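Local atomic coordinates of cellulose biosynthesis protein BcsG (Salmonella typhimurium LT2, PDB entry 5OLT), a protein that is required for cellulose biosynthesis and carries a zinc-binding extramembrane domain of the alkaline phosphatase family, the part in this structure. Residues I90-F95 and L319-L324; N313-Y318 and L348-P353. All coordinates share one frame; numbering follows the deposited sequence.

Interaction 1: residues I90-F95 and L319-L324; sequences ILFKHF and LAISEL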
loop_
_atom_site.group_PDB
_atom_site.type_symbol
_atom_site.label_atom_id
_atom_site.label_comp_id
_atom_site.label_asym_id
_atom_site.label_seq_id
_atom_site.Cartn_x
_atom_site.Cartn_y
_atom_site.Cartn_z
ATOM N N ILE A 90 -13.361 -1.802 -2.645
ATOM C CA ILE A 90 -12.610 -2.983 -2.234
ATOM C C ILE A 90 -11.852 -2.599 -0.974
ATOM O O ILE A 90 -11.194 -1.541 -0.959
ATOM C CB ILE A 90 -11.623 -3.400 -3.341
ATOM C CG1 ILE A 90 -12.343 -3.737 -4.647
ATOM C CG2 ILE A 90 -10.743 -4.558 -2.844
ATOM C CD1 ILE A 90 -11.396 -3.830 -5.843
ATOM N N LEU A 91 -11.898 -3.424 0.052
ATOM C CA LEU A 91 -11.202 -3.105 1.305
ATOM C C LEU A 91 -10.472 -4.344 1.786
ATOM O O LEU A 91 -11.098 -5.402 2.001
ATOM C CB LEU A 91 -12.236 -2.603 2.335
ATOM C CG LEU A 91 -11.723 -2.146 3.694
ATOM C CD1 LEU A 91 -10.741 -0.987 3.545
ATOM C CD2 LEU A 91 -12.911 -1.733 4.562
ATOM N N PHE A 92 -9.157 -4.216 1.960
ATOM C CA PHE A 92 -8.371 -5.344 2.475
ATOM C C PHE A 92 -8.357 -5.365 3.995
ATOM O O PHE A 92 -8.102 -4.333 4.640
ATOM C CB PHE A 92 -6.919 -5.202 1.987
ATOM C CG PHE A 92 -6.738 -5.435 0.509
ATOM C CD1 PHE A 92 -6.931 -4.397 -0.415
ATOM C CD2 PHE A 92 -6.306 -6.667 0.039
ATOM C CE1 PHE A 92 -6.744 -4.599 -1.779
ATOM C CE2 PHE A 92 -6.104 -6.883 -1.331
ATOM C CZ PHE A 92 -6.313 -5.846 -2.259
ATOM N N LYS A 93 -8.578 -6.549 4.565
ATOM C CA LYS A 93 -8.604 -6.762 6.005
ATOM C C LYS A 93 -7.335 -7.393 6.570
ATOM O O LYS A 93 -7.088 -7.316 7.739
ATOM C CB LYS A 93 -9.847 -7.578 6.400
ATOM C CG LYS A 93 -11.187 -6.913 6.077
ATOM C CD LYS A 93 -11.289 -5.549 6.749
ATOM C CE LYS A 93 -12.636 -4.873 6.500
ATOM N NZ LYS A 93 -13.730 -5.598 7.194
ATOM N N HIS A 94 -6.529 -7.996 5.696
ATOM C CA HIS A 94 -5.275 -8.624 6.105
ATOM C C HIS A 94 -4.199 -8.267 5.096
ATOM O O HIS A 94 -3.521 -9.156 4.548
ATOM C CB HIS A 94 -5.454 -10.150 6.304
ATOM C CG HIS A 94 -6.335 -10.460 7.462
ATOM N ND1 HIS A 94 -5.906 -10.300 8.765
ATOM C CD2 HIS A 94 -7.628 -10.837 7.528
ATOM C CE1 HIS A 94 -6.894 -10.602 9.586
ATOM N NE2 HIS A 94 -7.957 -10.902 8.862
ATOM N N PHE A 95 -4.008 -6.961 4.886
ATOM C CA PHE A 95 -2.954 -6.440 4.014
ATOM C C PHE A 95 -1.731 -6.156 4.871
ATOM O O PHE A 95 -1.816 -5.407 5.838
ATOM C CB PHE A 95 -3.431 -5.132 3.355
ATOM C CG PHE A 95 -2.522 -4.653 2.277
ATOM C CD1 PHE A 95 -1.317 -3.953 2.587
ATOM C CD2 PHE A 95 -2.819 -4.921 0.946
ATOM C CE1 PHE A 95 -0.482 -3.515 1.571
ATOM C CE2 PHE A 95 -2.004 -4.441 -0.056
ATOM C CZ PHE A 95 -0.831 -3.760 0.242
ATOM N N LEU A 319 1.618 -6.916 -4.116
ATOM C CA LEU A 319 1.406 -7.593 -5.391
ATOM C C LEU A 319 -0.080 -7.583 -5.774
ATOM O O LEU A 319 -0.408 -7.473 -6.972
ATOM C CB LEU A 319 1.961 -9.026 -5.366
ATOM C CG LEU A 319 2.081 -9.735 -6.717
ATOM C CD1 LEU A 319 3.100 -9.037 -7.623
ATOM C CD2 LEU A 319 2.452 -11.193 -6.488
ATOM N N ALA A 320 -0.974 -7.679 -4.778
ATOM C CA ALA A 320 -2.422 -7.636 -5.066
ATOM C C ALA A 320 -2.869 -6.268 -5.594
ATOM O O ALA A 320 -3.819 -6.213 -6.408
ATOM C CB ALA A 320 -3.230 -8.012 -3.834
ATOM N N ILE A 321 -2.215 -5.189 -5.150
ATOM C CA ILE A 321 -2.510 -3.853 -5.694
ATOM C C ILE A 321 -2.080 -3.795 -7.157
ATOM O O ILE A 321 -2.851 -3.391 -8.036
ATOM C CB ILE A 321 -1.825 -2.733 -4.878
ATOM C CG1 ILE A 321 -2.252 -2.785 -3.396
ATOM C CG2 ILE A 321 -2.019 -1.361 -5.541
ATOM C CD1 ILE A 321 -3.737 -2.619 -3.130
ATOM N N SER A 322 -0.871 -4.282 -7.448
ATOM C CA SER A 322 -0.409 -4.316 -8.812
ATOM C C SER A 322 -1.361 -5.142 -9.695
ATOM O O SER A 322 -1.650 -4.736 -10.851
ATOM C CB SER A 322 1.034 -4.823 -8.873
ATOM O OG SER A 322 1.480 -4.825 -10.226
ATOM N N GLU A 323 -1.837 -6.285 -9.185
ATOM C CA GLU A 323 -2.783 -7.063 -9.986
ATOM C C GLU A 323 -4.074 -6.310 -10.271
ATOM O O GLU A 323 -4.567 -6.342 -11.400
ATOM C CB GLU A 323 -3.093 -8.366 -9.259
ATOM C CG GLU A 323 -4.050 -9.269 -10.006
ATOM C CD GLU A 323 -3.566 -9.738 -11.336
ATOM O OE1 GLU A 323 -2.338 -9.841 -11.548
ATOM O OE2 GLU A 323 -4.451 -10.048 -12.185
ATOM N N LEU A 324 -4.606 -5.592 -9.279
ATOM C CA LEU A 324 -5.810 -4.812 -9.546
ATOM C C LEU A 324 -5.555 -3.723 -10.576
ATOM O O LEU A 324 -6.425 -3.483 -11.445
ATOM C CB LEU A 324 -6.355 -4.192 -8.238
ATOM C CG LEU A 324 -7.082 -5.200 -7.320
ATOM C CD1 LEU A 324 -7.272 -4.581 -5.950
ATOM C CD2 LEU A 324 -8.432 -5.653 -7.907
#

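Interaction 2: residues N313-Y318 and L348-P353; sequences NQPSSY and LPQTAP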
loop_
_atom_site.group_PDB
_atom_site.type_symbol
_atom_site.label_atom_id
_atom_site.label_comp_id
_atom_site.label_asym_id
_atom_site.label_seq_id
_atom_site.Cartn_x
_atom_site.Cartn_y
_atom_site.Cartn_z
ATOM N N ASN A 313 -10.297 -10.807 2.429
ATOM C CA ASN A 313 -9.880 -11.345 3.725
ATOM C C ASN A 313 -8.585 -12.142 3.712
ATOM O O ASN A 313 -7.962 -12.298 4.764
ATOM C CB ASN A 313 -10.997 -12.210 4.313
ATOM C CG ASN A 313 -12.282 -11.415 4.541
ATOM O OD1 ASN A 313 -13.358 -11.784 4.060
ATOM N ND2 ASN A 313 -12.170 -10.367 5.276
ATOM N N GLN A 314 -8.166 -12.584 2.535
ATOM C CA GLN A 314 -6.959 -13.417 2.421
ATOM C C GLN A 314 -5.698 -12.590 2.670
ATOM O O GLN A 314 -5.681 -11.375 2.391
ATOM C CB GLN A 314 -6.905 -14.059 1.035
ATOM C CG GLN A 314 -8.121 -14.933 0.736
ATOM C CD GLN A 314 -9.285 -14.211 0.038
ATOM O OE1 GLN A 314 -9.330 -12.963 -0.109
ATOM N NE2 GLN A 314 -10.246 -15.012 -0.420
ATOM N N PRO A 315 -4.638 -13.227 3.196
ATOM C CA PRO A 315 -3.386 -12.467 3.442
ATOM C C PRO A 315 -2.880 -11.868 2.124
ATOM O O PRO A 315 -2.734 -12.592 1.128
ATOM C CB PRO A 315 -2.415 -13.543 3.934
ATOM C CG PRO A 315 -3.284 -14.584 4.520
ATOM C CD PRO A 315 -4.524 -14.624 3.682
ATOM N N SER A 316 -2.660 -10.553 2.098
ATOM C CA SER A 316 -2.351 -9.832 0.874
ATOM C C SER A 316 -1.223 -8.850 1.123
ATOM O O SER A 316 -0.901 -8.509 2.280
ATOM C CB SER A 316 -3.582 -9.018 0.456
ATOM O OG SER A 316 -4.705 -9.871 0.219
ATOM N N SER A 317 -0.653 -8.372 0.041
ATOM C CA SER A 317 0.294 -7.264 0.140
ATOM C C SER A 317 0.347 -6.547 -1.207
ATOM O O SER A 317 -0.631 -6.633 -2.004
ATOM C CB SER A 317 1.692 -7.787 0.593
ATOM O OG SER A 317 2.512 -6.686 0.973
ATOM N N TYR A 318 1.463 -5.852 -1.487
ATOM C CA TYR A 318 1.536 -4.960 -2.653
ATOM C C TYR A 318 1.248 -5.641 -3.980
ATOM O O TYR A 318 0.702 -4.998 -4.898
ATOM C CB TYR A 318 2.890 -4.273 -2.709
ATOM C CG TYR A 318 3.179 -3.531 -1.427
ATOM C CD1 TYR A 318 2.484 -2.356 -1.110
ATOM C CD2 TYR A 318 4.093 -4.037 -0.494
ATOM C CE1 TYR A 318 2.714 -1.683 0.093
ATOM C CE2 TYR A 318 4.333 -3.386 0.712
ATOM C CZ TYR A 318 3.664 -2.194 0.995
ATOM O OH TYR A 318 3.871 -1.545 2.201
ATOM N N LEU A 348 -6.954 -12.965 -6.559
ATOM C CA LEU A 348 -5.860 -12.006 -6.392
ATOM C C LEU A 348 -4.699 -12.725 -5.727
ATOM O O LEU A 348 -4.896 -13.683 -4.959
ATOM C CB LEU A 348 -6.318 -10.816 -5.534
ATOM C CG LEU A 348 -7.355 -9.869 -6.142
ATOM C CD1 LEU A 348 -7.893 -8.897 -5.099
ATOM C CD2 LEU A 348 -6.810 -9.126 -7.344
ATOM N N PRO A 349 -3.488 -12.265 -6.023
ATOM C CA PRO A 349 -2.357 -12.927 -5.353
ATOM C C PRO A 349 -2.408 -12.780 -3.835
ATOM O O PRO A 349 -2.689 -11.696 -3.300
ATOM C CB PRO A 349 -1.134 -12.207 -5.906
ATOM C CG PRO A 349 -1.635 -10.960 -6.485
ATOM C CD PRO A 349 -3.075 -11.158 -6.887
ATOM N N GLN A 350 -2.141 -13.886 -3.150
ATOM C CA GLN A 350 -2.023 -13.884 -1.679
ATOM C C GLN A 350 -0.549 -13.874 -1.357
ATOM O O GLN A 350 0.263 -14.407 -2.128
ATOM C CB GLN A 350 -2.637 -15.141 -1.047
ATOM C CG GLN A 350 -4.121 -15.243 -1.394
ATOM C CD GLN A 350 -4.789 -16.437 -0.775
ATOM O OE1 GLN A 350 -4.553 -16.771 0.374
ATOM N NE2 GLN A 350 -5.706 -17.050 -1.534
ATOM N N THR A 351 -0.212 -13.265 -0.226
ATOM C CA THR A 351 1.187 -13.142 0.187
ATOM C C THR A 351 1.220 -13.378 1.678
ATOM O O THR A 351 0.417 -12.795 2.437
ATOM C CB THR A 351 1.730 -11.726 -0.127
ATOM O OG1 THR A 351 1.555 -11.452 -1.531
ATOM C CG2 THR A 351 3.223 -11.629 0.227
ATOM N N ALA A 352 2.124 -14.244 2.123
ATOM C CA ALA A 352 2.271 -14.479 3.563
ATOM C C ALA A 352 2.710 -13.174 4.246
ATOM O O ALA A 352 3.435 -12.354 3.626
ATOM C CB ALA A 352 3.281 -15.609 3.829
ATOM N N PRO A 353 2.273 -12.976 5.509
ATOM C CA PRO A 353 2.629 -11.737 6.242
ATOM C C PRO A 353 4.026 -11.803 6.832
ATOM O O PRO A 353 4.227 -12.180 7.962
ATOM C CB PRO A 353 1.554 -11.654 7.327
ATOM C CG PRO A 353 1.244 -13.082 7.593
ATOM C CD PRO A 353 1.237 -13.742 6.228
HETATM O O HOH W 1 0.033 -10.658 4.080
HETATM O O HOH W 2 -5.240 -11.087 -2.181
HETATM O O HOH W 3 -0.671 -10.006 -2.268
#

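Interaction 1: residues I90-F95 and L319-L324
This is a buried, wholly apolar contact in which Ile90, Phe92 and Phe95 of strand 90-96 pack on Ala320, Ile321 and Leu324 of helix 318-328. The short strand 90-92 and the helix segment run nearly antiparallel, at 167°, with their axes 11.8 Å apart. Side chains from both bridge that gap. Phe92 lies in the middle. Its CG is anti to the carbonyl carbon (chi1 -70°), and the ring reaches the helix with its far end. Leu324 CD1 meets the ring edge, near its plane, 4.0 Å from Phe92 CZ. In the conformer given, Ile321 CD1 approaches Phe92 CE1 obliquely at 3.8 Å. Ala320 CB sits near Phe92 CE2.

The strand belongs to the mixed central sheet of this alpha/beta domain of the alkaline phosphatase family, and the helix packs against that sheet. Ile321 and Leu324 also touch strand 259-265 of the same sheet, through Val262 and Met260. Ile90 CD1 meets Leu324 CD2 tip to tip at 4.0 Å. At the other end the same Ile321 conformer crosses Phe95 at about a right angle, with Ile321 CG1 3.7 Å from Phe95 CE2. Phe95 CD2 lies 3.9 Å above one face of the Phe92 ring, offset toward its rim.

Interaction 2: residues N313-Y318 and L348-P353
Pro315 and Thr351 join two loops through one direct backbone hydrogen bond, and three waters add to it. The loop 313-318 leads from strand 310-312 into helix 318-328. The loop 348-353 runs from helix 341-345 toward strand 355-357. The contact thus ties the loop before helix 318-328 to the segment leading into the C-terminal antiparallel sheet. The touching parts are 82° apart, so they cross rather than pair as strands.

In the direct bond, Thr351 N donates to Pro315 O at 2.9 Å, with an N-H...O angle of 159°. The donor stands above the carbonyl plane, 46° out of it. The same oxygen receives a CA-H...O contact from Gln350, Gln350 CA to Pro315 O 3.2 Å. Within its own loop, Ser316 OG donates to Gln314 O.

Three waters bridge further polar groups of the two loops. One donates to both Ser316 O and Thr351 O. A second donates to Ser316 OG and Pro349 O. The third accepts from Ser317 N at 2.8 Å, donates to Pro349 O and bonds Thr351 OG1. Ser317 OG turns to Asn96 O instead.

Side-chain packing adds to this. Ser317 CB rests 4.0 Å from Thr351 CB. Pro315 CB approaches Pro353 CD at 4.3 Å. Gln350 is extended beyond CG and runs obliquely past Gln314, with Gln350 OE1 3.7 Å from Gln314 CB.

Outside the two loops, Gln350 O bonds Arg44 and Gln350 N bonds Asp17. The direct hydrogen bond between the loops is backbone to backbone, and much of the other polar bonding goes through water. Their fit therefore depends in part on bound water, and Pro349 O is satisfied by two such molecules.

Interactions 1 and 2 adjoin, with centres about 7 Å apart. Their segments alternate along the chain, and loop 313-318 runs directly into the helix of interaction 1. The two contacts touch: His94 O and Ser316 N are 2.9 Å apart, a probable hydrogen bond. Phe95 CE2 packs 3.2 Å from Ser317 O, and the Phe95 ring meets Tyr318 edge-to-face. Interaction 1 is apolar and buried; interaction 2 is partly buried and bridged by waters. The zinc ion, bound by Cys67, Ser102, Glu266 and His267, lies about 13 Å from the Phe95 side chain, so interaction 1 is not part of the metal site.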